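Local coordinates for proteasome assembly chaperone family protein (Thermoplasma acidophilum, PDB 3GAA), which is of unknown function but belongs to the PAC2 family and is probably related to the chaperones that assist proteasome assembly, at residues L51-V56 / V89-C94; E135-F140 / P196-S201; V139-E144 / L183-P188. All blocks are in the same frame, centred on the assembly; numbering follows the deposited sequence.

Interaction 1 of 3, residues L51-V56 / V89-C94; sequences LGMHQV and VLVAMC
M53 lays its sulfur over the side chain of V91 and directs its terminal methyl toward V89 and V91, which project from alternate positions of strand 89-94. The sulfur carries the contact, with SD of M53 3.5 Å from CG2 of V91, and the two side chains cross at about a right angle. M53 is buried here, with much of its surface covered by the strand. The chain reaches this place by running straight out from the backbone, with CG beside the backbone N (chi1 -62°) and chi2 extended, before a bend at chi3 of 97° turns the methyl in toward the strand near V89, though its exact placing is doubtful. L51 adds a looser touch at the V89 end, where its CD1 is 4.3 Å from CG1 of V89. G52, between these two residues, takes positive phi (65°) and is the C-prime residue of a Schellman motif that ends helix 39-51; the backbone amides of G52 and M53 turn back to carbonyls of the last helical turn. M53 thus stands at the corner where the helix gives way to strand 54-60. That strand and 89-94 are not neighbours in the sheet: strand 79-83 lies between them, bonded through A83 to H54 and through Y82 to V91. The backbones stay well apart, 8.3 Å from CA of M53 to CA of L90, and the contact is made by apolar groups. I47 of helix 39-51 also packs on M53 and V91, so the helix covers this contact. L90 starts out away from segment 51-56 and, with V56, meets Y24 and W113, the latter on helix 103-117.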
ATOM      1  N   LEU A  51      23.568 -22.502 -31.231  1.00 27.77           N
ATOM      2  CA  LEU A  51      22.299 -22.201 -31.895  1.00 28.27           C
ATOM      3  C   LEU A  51      22.266 -20.749 -32.331  1.00 29.44           C
ATOM      4  O   LEU A  51      21.330 -20.300 -32.987  1.00 29.60           O
ATOM      5  CB  LEU A  51      21.099 -22.516 -31.015  1.00 28.17           C
ATOM      6  CG  LEU A  51      20.817 -24.003 -30.670  1.00 27.23           C
ATOM      7  CD1 LEU A  51      19.554 -24.048 -29.740  1.00 24.68           C
ATOM      8  CD2 LEU A  51      20.690 -24.910 -31.866  1.00 20.61           C
ATOM      9  N   GLY A  52      23.311 -20.002 -32.003  1.00 30.86           N
ATOM     10  CA  GLY A  52      23.398 -18.611 -32.463  1.00 31.22           C
ATOM     11  C   GLY A  52      22.289 -17.818 -31.830  1.00 31.42           C
ATOM     12  O   GLY A  52      21.610 -17.077 -32.485  1.00 30.47           O
ATOM     13  N   MET A  53      22.101 -18.030 -30.537  1.00 32.43           N
ATOM     14  CA  MET A  53      21.003 -17.464 -29.834  1.00 33.24           C
ATOM     15  C   MET A  53      21.415 -16.016 -29.571  1.00 34.15           C
ATOM     16  O   MET A  53      22.594 -15.668 -29.711  1.00 34.12           O
ATOM     17  CB  MET A  53      20.804 -18.205 -28.517  1.00 33.62           C
ATOM     18  CG  MET A  53      20.466 -19.666 -28.647  1.00 34.54           C
ATOM     19  SD  MET A  53      20.315 -20.470 -27.062  1.00 31.68           S
ATOM     20  CE  MET A  53      18.559 -20.388 -26.864  1.00 34.54           C
ATOM     21  N   HIS A  54      20.444 -15.215 -29.139  1.00 34.72           N
ATOM     22  CA  HIS A  54      20.579 -13.794 -28.960  1.00 35.36           C
ATOM     23  C   HIS A  54      20.124 -13.454 -27.545  1.00 36.04           C
ATOM     24  O   HIS A  54      19.297 -14.159 -26.937  1.00 35.53           O
ATOM     25  CB  HIS A  54      19.750 -13.031 -30.045  1.00 35.76           C
ATOM     26  CG  HIS A  54      18.258 -13.201 -29.931  1.00 37.11           C
ATOM     27  ND1 HIS A  54      17.544 -14.087 -30.714  1.00 39.11           N
ATOM     28  CD2 HIS A  54      17.344 -12.609 -29.115  1.00 39.55           C
ATOM     29  CE1 HIS A  54      16.258 -14.038 -30.389  1.00 40.24           C
ATOM     30  NE2 HIS A  54      16.106 -13.140 -29.431  1.00 41.23           N
ATOM     31  N   GLN A  55      20.669 -12.369 -26.993  1.00 36.74           N
ATOM     32  CA  GLN A  55      20.318 -12.019 -25.620  1.00 36.73           C
ATOM     33  C   GLN A  55      18.889 -11.462 -25.515  1.00 36.24           C
ATOM     34  O   GLN A  55      18.455 -10.747 -26.362  1.00 37.17           O
ATOM     35  CB  GLN A  55      21.340 -11.062 -25.030  1.00 37.05           C
ATOM     36  CG  GLN A  55      21.489 -11.342 -23.547  1.00 38.91           C
ATOM     37  CD  GLN A  55      22.227 -10.289 -22.774  1.00 41.32           C
ATOM     38  OE1 GLN A  55      23.228  -9.730 -23.227  1.00 43.48           O
ATOM     39  NE2 GLN A  55      21.762 -10.052 -21.558  1.00 44.08           N
ATOM     40  N   VAL A  56      18.182 -11.782 -24.461  1.00 35.59           N
ATOM     41  CA  VAL A  56      16.789 -11.497 -24.358  1.00 35.04           C
ATOM     42  C   VAL A  56      16.391 -10.925 -22.989  1.00 35.62           C
ATOM     43  O   VAL A  56      15.387 -10.269 -22.853  1.00 35.55           O
ATOM     44  CB  VAL A  56      16.090 -12.827 -24.602  1.00 35.28           C
ATOM     45  CG1 VAL A  56      15.173 -13.224 -23.458  1.00 33.67           C
ATOM     46  CG2 VAL A  56      15.414 -12.821 -25.915  1.00 33.58           C
ATOM     47  N   VAL A  89      13.629 -22.135 -27.880  1.00 36.14           N
ATOM     48  CA  VAL A  89      14.581 -22.661 -26.905  1.00 35.34           C
ATOM     49  C   VAL A  89      15.163 -21.455 -26.192  1.00 35.19           C
ATOM     50  O   VAL A  89      15.668 -20.526 -26.833  1.00 34.51           O
ATOM     51  CB  VAL A  89      15.762 -23.438 -27.577  1.00 35.64           C
ATOM     52  CG1 VAL A  89      16.748 -23.926 -26.524  1.00 35.20           C
ATOM     53  CG2 VAL A  89      15.282 -24.584 -28.468  1.00 33.55           C
ATOM     54  N   LEU A  90      15.083 -21.459 -24.876  1.00 34.32           N
ATOM     55  CA  LEU A  90      15.752 -20.446 -24.143  1.00 34.54           C
ATOM     56  C   LEU A  90      16.923 -21.089 -23.420  1.00 34.42           C
ATOM     57  O   LEU A  90      16.925 -22.305 -23.131  1.00 34.46           O
ATOM     58  CB  LEU A  90      14.801 -19.795 -23.143  1.00 35.14           C
ATOM     59  CG  LEU A  90      13.506 -19.144 -23.654  1.00 35.95           C
ATOM     60  CD1 LEU A  90      12.822 -18.501 -22.500  1.00 37.81           C
ATOM     61  CD2 LEU A  90      13.728 -18.113 -24.701  1.00 34.63           C
ATOM     62  N   VAL A  91      17.924 -20.276 -23.127  1.00 33.60           N
ATOM     63  CA  VAL A  91      18.978 -20.692 -22.211  1.00 33.32           C
ATOM     64  C   VAL A  91      19.144 -19.657 -21.098  1.00 34.19           C
ATOM     65  O   VAL A  91      19.190 -18.466 -21.343  1.00 33.42           O
ATOM     66  CB  VAL A  91      20.342 -20.908 -22.888  1.00 33.40           C
ATOM     67  CG1 VAL A  91      21.419 -21.030 -21.782  1.00 29.68           C
ATOM     68  CG2 VAL A  91      20.280 -22.126 -23.928  1.00 30.45           C
ATOM     69  N   ALA A  92      19.181 -20.141 -19.868  1.00 35.11           N
ATOM     70  CA  ALA A  92      19.366 -19.306 -18.731  1.00 35.50           C
ATOM     71  C   ALA A  92      20.701 -19.739 -18.205  1.00 36.08           C
ATOM     72  O   ALA A  92      20.908 -20.932 -17.991  1.00 35.93           O
ATOM     73  CB  ALA A  92      18.266 -19.565 -17.734  1.00 35.14           C
ATOM     74  N   MET A  93      21.627 -18.800 -18.055  1.00 37.09           N
ATOM     75  CA  MET A  93      22.933 -19.126 -17.471  1.00 38.59           C
ATOM     76  C   MET A  93      23.399 -18.117 -16.510  1.00 38.46           C
ATOM     77  O   MET A  93      23.207 -16.920 -16.706  1.00 38.21           O
ATOM     78  CB  MET A  93      24.053 -19.275 -18.493  1.00 39.45           C
ATOM     79  CG  MET A  93      24.437 -18.040 -19.316  1.00 42.18           C
ATOM     80  SD  MET A  93      25.675 -18.676 -20.490  1.00 49.52           S
ATOM     81  CE  MET A  93      25.893 -17.495 -21.814  1.00 48.70           C
ATOM     82  N   CYS A  94      24.076 -18.624 -15.492  1.00 38.28           N
ATOM     83  CA  CYS A  94      24.722 -17.786 -14.526  1.00 37.82           C
ATOM     84  C   CYS A  94      26.174 -18.188 -14.288  1.00 36.39           C
ATOM     85  O   CYS A  94      26.452 -19.297 -13.881  1.00 35.81           O
ATOM     86  CB  CYS A  94      23.932 -17.836 -13.244  1.00 38.46           C
ATOM     87  SG  CYS A  94      24.510 -16.518 -12.125  1.00 42.27           S
TER

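Interaction 2 of 3, residues E135-F140 / P196-S201; sequences EERPVF and PGAVLS
R137 reaches across to the first turn of helix 196-210, its CB already directed at the helix. With CG anti to the backbone N (chi1 156°), the aliphatic part passes the S201 hydroxyl: CG of R137 is 3.8 Å and CD of R137 4.0 Å from OG of S201. That hydroxyl is turned back along the helix, donating to the carbonyl O of G197 (2.9 Å from OG of S201), which also accepts the S201 amide. NE of R137 passes 3.7 Å from O of G197, and a bend at chi3 (34°) lays the guanidinium flat over the peptide joining G197 to A198. The carbonyl carbon of G197 sits over the centre of the group, while NH2 of R137 is 3.4 Å from CA of G197. NH1 lies close to the A198 amide, but both are donors; its polar partners are the carboxylate of D195, in a salt bridge, and the carbonyl O of P188. An alanine here is likely to leave D195 without this positive partner and uncover the G197-A198 peptide. Nearer strand 140-142, V139 packs its CG2 on the S201 side chain, 3.7 Å from CB of S201. Lacking a side chain, G197 lets the guanidinium settle on the backbone. This is arginine-peptide stacking at a helix N-terminus, joining the loop before strand 140-142 to the helix that follows strand 181-190.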
ATOM      1  N   GLU A 135      36.127 -44.069 -20.472  1.00 67.95           N
ATOM      2  CA  GLU A 135      35.457 -43.508 -21.695  1.00 67.40           C
ATOM      3  C   GLU A 135      33.984 -43.889 -21.924  1.00 65.96           C
ATOM      4  O   GLU A 135      33.270 -43.228 -22.706  1.00 66.18           O
ATOM      5  CB  GLU A 135      36.255 -43.844 -22.969  1.00 67.79           C
ATOM      6  CG  GLU A 135      35.932 -42.946 -24.208  1.00 69.61           C
ATOM      7  CD  GLU A 135      36.427 -43.572 -25.525  1.00 72.56           C
ATOM      8  OE1 GLU A 135      37.275 -44.508 -25.483  1.00 72.42           O
ATOM      9  OE2 GLU A 135      35.963 -43.128 -26.604  1.00 74.86           O
ATOM     10  N   GLU A 136      33.558 -44.978 -21.283  1.00 63.63           N
ATOM     11  CA  GLU A 136      32.135 -45.250 -21.054  1.00 61.58           C
ATOM     12  C   GLU A 136      31.624 -44.241 -20.010  1.00 58.04           C
ATOM     13  O   GLU A 136      31.765 -44.482 -18.802  1.00 57.91           O
ATOM     14  CB  GLU A 136      31.927 -46.717 -20.568  1.00 62.43           C
ATOM     15  CG  GLU A 136      32.472 -47.881 -21.497  1.00 64.38           C
ATOM     16  CD  GLU A 136      32.914 -47.439 -22.937  1.00 68.11           C
ATOM     17  OE1 GLU A 136      33.858 -48.079 -23.502  1.00 69.14           O
ATOM     18  OE2 GLU A 136      32.340 -46.459 -23.501  1.00 69.63           O
ATOM     19  N   ARG A 137      31.093 -43.100 -20.468  1.00 53.41           N
ATOM     20  CA  ARG A 137      30.576 -42.097 -19.555  1.00 49.75           C
ATOM     21  C   ARG A 137      29.061 -42.036 -19.635  1.00 46.26           C
ATOM     22  O   ARG A 137      28.510 -41.698 -20.671  1.00 44.94           O
ATOM     23  CB  ARG A 137      31.163 -40.739 -19.840  1.00 49.77           C
ATOM     24  CG  ARG A 137      30.279 -39.584 -19.340  1.00 51.08           C
ATOM     25  CD  ARG A 137      31.054 -38.350 -19.019  1.00 50.69           C
ATOM     26  NE  ARG A 137      32.200 -38.179 -19.903  1.00 49.20           N
ATOM     27  CZ  ARG A 137      33.178 -37.307 -19.677  1.00 48.30           C
ATOM     28  NH1 ARG A 137      33.146 -36.511 -18.603  1.00 47.76           N
ATOM     29  NH2 ARG A 137      34.179 -37.208 -20.540  1.00 47.48           N
ATOM     30  N   PRO A 138      28.380 -42.326 -18.516  1.00 42.66           N
ATOM     31  CA  PRO A 138      26.916 -42.326 -18.449  1.00 40.53           C
ATOM     32  C   PRO A 138      26.235 -40.938 -18.242  1.00 38.25           C
ATOM     33  O   PRO A 138      26.831 -39.975 -17.739  1.00 37.33           O
ATOM     34  CB  PRO A 138      26.658 -43.218 -17.238  1.00 40.78           C
ATOM     35  CG  PRO A 138      27.827 -42.941 -16.326  1.00 40.68           C
ATOM     36  CD  PRO A 138      28.983 -42.649 -17.205  1.00 42.15           C
ATOM     37  N   VAL A 139      24.982 -40.835 -18.644  1.00 35.88           N
ATOM     38  CA  VAL A 139      24.192 -39.688 -18.246  1.00 34.35           C
ATOM     39  C   VAL A 139      23.123 -40.120 -17.254  1.00 32.68           C
ATOM     40  O   VAL A 139      22.484 -41.125 -17.431  1.00 30.68           O
ATOM     41  CB  VAL A 139      23.563 -38.921 -19.442  1.00 33.93           C
ATOM     42  CG1 VAL A 139      22.751 -37.736 -18.936  1.00 33.12           C
ATOM     43  CG2 VAL A 139      24.619 -38.392 -20.310  1.00 33.56           C
ATOM     44  N   PHE A 140      22.929 -39.317 -16.221  1.00 32.13           N
ATOM     45  CA  PHE A 140      21.828 -39.553 -15.314  1.00 32.07           C
ATOM     46  C   PHE A 140      20.838 -38.486 -15.457  1.00 32.05           C
ATOM     47  O   PHE A 140      21.132 -37.438 -16.016  1.00 31.55           O
ATOM     48  CB  PHE A 140      22.292 -39.644 -13.879  1.00 31.76           C
ATOM     49  CG  PHE A 140      23.322 -40.652 -13.692  1.00 30.43           C
ATOM     50  CD1 PHE A 140      22.969 -41.992 -13.550  1.00 32.46           C
ATOM     51  CD2 PHE A 140      24.642 -40.308 -13.785  1.00 28.46           C
ATOM     52  CE1 PHE A 140      23.974 -43.000 -13.425  1.00 32.48           C
ATOM     53  CE2 PHE A 140      25.653 -41.284 -13.640  1.00 30.52           C
ATOM     54  CZ  PHE A 140      25.324 -42.634 -13.459  1.00 28.60           C
ATOM     55  N   PRO A 196      35.695 -31.853 -21.806  1.00 39.70           N
ATOM     56  CA  PRO A 196      34.709 -31.626 -22.868  1.00 38.38           C
ATOM     57  C   PRO A 196      33.719 -32.756 -23.129  1.00 36.22           C
ATOM     58  O   PRO A 196      32.617 -32.490 -23.558  1.00 36.64           O
ATOM     59  CB  PRO A 196      35.566 -31.427 -24.112  1.00 38.58           C
ATOM     60  CG  PRO A 196      36.885 -31.098 -23.613  1.00 39.49           C
ATOM     61  CD  PRO A 196      37.056 -31.839 -22.340  1.00 39.47           C
ATOM     62  N   GLY A 197      34.092 -33.992 -22.874  1.00 33.96           N
ATOM     63  CA  GLY A 197      33.146 -35.100 -22.984  1.00 32.46           C
ATOM     64  C   GLY A 197      31.990 -35.016 -21.997  1.00 31.52           C
ATOM     65  O   GLY A 197      30.935 -35.610 -22.239  1.00 31.76           O
ATOM     66  N   ALA A 198      32.166 -34.288 -20.885  1.00 29.77           N
ATOM     67  CA  ALA A 198      31.062 -34.053 -19.962  1.00 28.85           C
ATOM     68  C   ALA A 198      30.011 -33.227 -20.731  1.00 28.22           C
ATOM     69  O   ALA A 198      28.865 -33.640 -20.921  1.00 29.10           O
ATOM     70  CB  ALA A 198      31.542 -33.327 -18.725  1.00 28.25           C
ATOM     71  N   VAL A 199      30.435 -32.093 -21.247  1.00 26.33           N
ATOM     72  CA  VAL A 199      29.553 -31.291 -22.000  1.00 25.50           C
ATOM     73  C   VAL A 199      28.938 -32.048 -23.196  1.00 24.34           C
ATOM     74  O   VAL A 199      27.775 -31.973 -23.414  1.00 22.73           O
ATOM     75  CB  VAL A 199      30.257 -30.003 -22.434  1.00 26.01           C
ATOM     76  CG1 VAL A 199      29.329 -29.171 -23.393  1.00 25.11           C
ATOM     77  CG2 VAL A 199      30.591 -29.206 -21.186  1.00 25.31           C
ATOM     78  N   LEU A 200      29.729 -32.794 -23.947  1.00 24.00           N
ATOM     79  CA  LEU A 200      29.206 -33.533 -25.076  1.00 23.16           C
ATOM     80  C   LEU A 200      28.074 -34.470 -24.688  1.00 23.32           C
ATOM     81  O   LEU A 200      27.052 -34.449 -25.322  1.00 23.05           O
ATOM     82  CB  LEU A 200      30.310 -34.283 -25.780  1.00 22.77           C
ATOM     83  CG  LEU A 200      29.809 -35.252 -26.856  1.00 21.75           C
ATOM     84  CD1 LEU A 200      28.973 -34.535 -27.971  1.00 18.89           C
ATOM     85  CD2 LEU A 200      31.014 -35.966 -27.407  1.00 15.45           C
ATOM     86  N   SER A 201      28.208 -35.230 -23.613  1.00 24.20           N
ATOM     87  CA  SER A 201      27.133 -36.133 -23.191  1.00 25.12           C
ATOM     88  C   SER A 201      25.815 -35.469 -22.848  1.00 26.16           C
ATOM     89  O   SER A 201      24.712 -36.039 -23.143  1.00 25.95           O
ATOM     90  CB  SER A 201      27.536 -36.833 -21.947  1.00 25.16           C
ATOM     91  OG  SER A 201      28.729 -37.514 -22.183  1.00 28.68           O
TER

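Interaction 3 of 3, residues V139-E144 / L183-P188; sequences VFAVAE and LSFITP
I186 sets CG1 beside its backbone N (chi1 -49°), and the next torsion, chi2 93°, swings CD1 over to V142, diagonally across the strand pair, where it lies 3.5 Å from CG1 of V142. F185 likewise holds its ring beside the backbone N (chi1 -67°), presenting the ring edge in plane to the carbonyl O of F140. The same ring brings CD1 of F185 to 4.1 Å from CB of A141. Strands 140-142 and 181-190 run antiparallel, with F140-I186 and V142-S184 as hydrogen-bonded pairs around the non-hydrogen-bonded pair A141-F185. The bond from N of F140 to O of I186 is 2.8 Å long and nearly straight; its return, from N of I186, comes in above the F140 carbonyl plane. V142 and S184 exchange a second pair of bonds. On the face bearing F140 and I186, L172 of helix 166-178 and L75 of a third subunit pack against V142; F185 and A141 face I156, and F151 meets the F185 ring. Because all four bonds across the pair join backbone atoms, the main chain sets the register, whereas the side chains add apolar cover and the buried S184 hydroxyl is satisfied by O of I124 on the neighbouring strand.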
ATOM      1  N   VAL A 139      24.982 -40.835 -18.644  1.00 35.88           N
ATOM      2  CA  VAL A 139      24.192 -39.688 -18.246  1.00 34.35           C
ATOM      3  C   VAL A 139      23.123 -40.120 -17.254  1.00 32.68           C
ATOM      4  O   VAL A 139      22.484 -41.125 -17.431  1.00 30.68           O
ATOM      5  CB  VAL A 139      23.563 -38.921 -19.442  1.00 33.93           C
ATOM      6  CG1 VAL A 139      22.751 -37.736 -18.936  1.00 33.12           C
ATOM      7  CG2 VAL A 139      24.619 -38.392 -20.310  1.00 33.56           C
ATOM      8  N   PHE A 140      22.929 -39.317 -16.221  1.00 32.13           N
ATOM      9  CA  PHE A 140      21.828 -39.553 -15.314  1.00 32.07           C
ATOM     10  C   PHE A 140      20.838 -38.486 -15.457  1.00 32.05           C
ATOM     11  O   PHE A 140      21.132 -37.438 -16.016  1.00 31.55           O
ATOM     12  CB  PHE A 140      22.292 -39.644 -13.879  1.00 31.76           C
ATOM     13  CG  PHE A 140      23.322 -40.652 -13.692  1.00 30.43           C
ATOM     14  CD1 PHE A 140      22.969 -41.992 -13.550  1.00 32.46           C
ATOM     15  CD2 PHE A 140      24.642 -40.308 -13.785  1.00 28.46           C
ATOM     16  CE1 PHE A 140      23.974 -43.000 -13.425  1.00 32.48           C
ATOM     17  CE2 PHE A 140      25.653 -41.284 -13.640  1.00 30.52           C
ATOM     18  CZ  PHE A 140      25.324 -42.634 -13.459  1.00 28.60           C
ATOM     19  N   ALA A 141      19.654 -38.801 -14.961  1.00 33.21           N
ATOM     20  CA  ALA A 141      18.507 -37.923 -14.972  1.00 34.18           C
ATOM     21  C   ALA A 141      17.794 -37.895 -13.617  1.00 35.68           C
ATOM     22  O   ALA A 141      17.569 -38.947 -12.972  1.00 36.92           O
ATOM     23  CB  ALA A 141      17.542 -38.381 -16.002  1.00 33.75           C
ATOM     24  N   VAL A 142      17.386 -36.699 -13.194  1.00 36.61           N
ATOM     25  CA  VAL A 142      16.278 -36.622 -12.273  1.00 36.28           C
ATOM     26  C   VAL A 142      15.092 -36.071 -13.047  1.00 36.66           C
ATOM     27  O   VAL A 142      15.178 -35.009 -13.615  1.00 36.98           O
ATOM     28  CB  VAL A 142      16.608 -35.880 -10.980  1.00 36.46           C
ATOM     29  CG1 VAL A 142      18.096 -35.477 -10.896  1.00 35.23           C
ATOM     30  CG2 VAL A 142      15.634 -34.757 -10.768  1.00 36.23           C
ATOM     31  N   ALA A 143      14.026 -36.876 -13.142  1.00 36.88           N
ATOM     32  CA  ALA A 143      12.760 -36.486 -13.763  1.00 36.88           C
ATOM     33  C   ALA A 143      11.629 -37.246 -13.067  1.00 37.60           C
ATOM     34  O   ALA A 143      11.871 -38.024 -12.177  1.00 37.52           O
ATOM     35  CB  ALA A 143      12.768 -36.784 -15.251  1.00 35.55           C
ATOM     36  N   GLU A 144      10.389 -37.011 -13.471  1.00 38.98           N
ATOM     37  CA  GLU A 144       9.260 -37.794 -12.983  1.00 39.84           C
ATOM     38  C   GLU A 144       9.139 -39.122 -13.694  1.00 40.61           C
ATOM     39  O   GLU A 144       9.613 -39.268 -14.819  1.00 40.62           O
ATOM     40  CB  GLU A 144       7.984 -37.018 -13.171  1.00 39.89           C
ATOM     41  CG  GLU A 144       7.973 -35.767 -12.298  1.00 42.55           C
ATOM     42  CD  GLU A 144       6.745 -34.896 -12.536  1.00 47.07           C
ATOM     43  OE1 GLU A 144       6.706 -34.153 -13.577  1.00 51.57           O
ATOM     44  OE2 GLU A 144       5.824 -34.953 -11.685  1.00 46.34           O
ATOM     45  N   LEU A 183      13.220 -31.419 -15.623  1.00 32.79           N
ATOM     46  CA  LEU A 183      14.166 -32.462 -15.323  1.00 32.97           C
ATOM     47  C   LEU A 183      15.509 -31.910 -15.264  1.00 32.55           C
ATOM     48  O   LEU A 183      15.708 -30.768 -15.578  1.00 33.10           O
ATOM     49  CB  LEU A 183      14.137 -33.654 -16.269  1.00 33.18           C
ATOM     50  CG  LEU A 183      14.222 -33.483 -17.752  1.00 34.40           C
ATOM     51  CD1 LEU A 183      12.874 -32.900 -18.236  1.00 36.13           C
ATOM     52  CD2 LEU A 183      15.400 -32.620 -18.052  1.00 37.68           C
ATOM     53  N   SER A 184      16.422 -32.733 -14.792  1.00 32.41           N
ATOM     54  CA  SER A 184      17.811 -32.414 -14.782  1.00 32.85           C
ATOM     55  C   SER A 184      18.631 -33.563 -15.420  1.00 32.47           C
ATOM     56  O   SER A 184      18.273 -34.711 -15.263  1.00 32.96           O
ATOM     57  CB  SER A 184      18.247 -32.142 -13.352  1.00 32.53           C
ATOM     58  OG  SER A 184      19.645 -32.328 -13.285  1.00 34.36           O
ATOM     59  N   PHE A 185      19.686 -33.247 -16.176  1.00 32.03           N
ATOM     60  CA  PHE A 185      20.649 -34.263 -16.572  1.00 31.28           C
ATOM     61  C   PHE A 185      21.967 -33.998 -15.821  1.00 31.54           C
ATOM     62  O   PHE A 185      22.405 -32.840 -15.683  1.00 31.30           O
ATOM     63  CB  PHE A 185      20.896 -34.206 -18.072  1.00 31.64           C
ATOM     64  CG  PHE A 185      19.712 -34.597 -18.921  1.00 30.19           C
ATOM     65  CD1 PHE A 185      19.132 -35.840 -18.806  1.00 29.32           C
ATOM     66  CD2 PHE A 185      19.231 -33.754 -19.860  1.00 30.04           C
ATOM     67  CE1 PHE A 185      18.107 -36.213 -19.572  1.00 27.79           C
ATOM     68  CE2 PHE A 185      18.161 -34.131 -20.654  1.00 30.79           C
ATOM     69  CZ  PHE A 185      17.603 -35.353 -20.490  1.00 30.66           C
ATOM     70  N   ILE A 186      22.570 -35.068 -15.308  1.00 31.15           N
ATOM     71  CA  ILE A 186      23.859 -34.993 -14.657  1.00 31.00           C
ATOM     72  C   ILE A 186      24.859 -35.967 -15.290  1.00 31.47           C
ATOM     73  O   ILE A 186      24.548 -37.113 -15.671  1.00 30.37           O
ATOM     74  CB  ILE A 186      23.784 -35.279 -13.155  1.00 31.63           C
ATOM     75  CG1 ILE A 186      22.672 -34.450 -12.484  1.00 33.13           C
ATOM     76  CG2 ILE A 186      25.095 -34.907 -12.526  1.00 30.01           C
ATOM     77  CD1 ILE A 186      21.299 -35.174 -12.395  1.00 34.36           C
ATOM     78  N   THR A 187      26.087 -35.495 -15.420  1.00 32.22           N
ATOM     79  CA  THR A 187      27.100 -36.313 -16.045  1.00 32.81           C
ATOM     80  C   THR A 187      28.380 -36.260 -15.207  1.00 31.85           C
ATOM     81  O   THR A 187      28.717 -35.240 -14.728  1.00 31.03           O
ATOM     82  CB  THR A 187      27.298 -35.871 -17.495  1.00 32.67           C
ATOM     83  OG1 THR A 187      27.863 -36.956 -18.224  1.00 36.57           O
ATOM     84  CG2 THR A 187      28.216 -34.654 -17.595  1.00 33.25           C
ATOM     85  N   PRO A 188      29.058 -37.386 -14.997  1.00 32.27           N
ATOM     86  CA  PRO A 188      30.296 -37.303 -14.242  1.00 32.27           C
ATOM     87  C   PRO A 188      31.312 -36.458 -14.982  1.00 33.53           C
ATOM     88  O   PRO A 188      31.461 -36.579 -16.190  1.00 32.84           O
ATOM     89  CB  PRO A 188      30.783 -38.750 -14.181  1.00 31.53           C
ATOM     90  CG  PRO A 188      29.738 -39.597 -14.801  1.00 31.23           C
ATOM     91  CD  PRO A 188      28.860 -38.721 -15.597  1.00 32.86           C
TER

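How the interactions relate
Interactions 2 and 3 form one continuous region, their centres about 12 Å apart, and share V139 and F140. Two probable hydrogen bonds join them: NH1 of R137 to O of P188 at 2.9 Å, and the P138 carbonyl O to OG1 of T187 at 3.2 Å. The end of strand 181-190 thus meets the loop held against helix 196-210, the next helix in the chain. Interaction 1 is separate, with its nearest atoms about 11 Å from either of the others. Interactions 1 and 3 nevertheless belong to the same mixed sheet on opposite sides of the chain's centre, with strands 28-32 and 121-130 between strands 89-94 and 181-190.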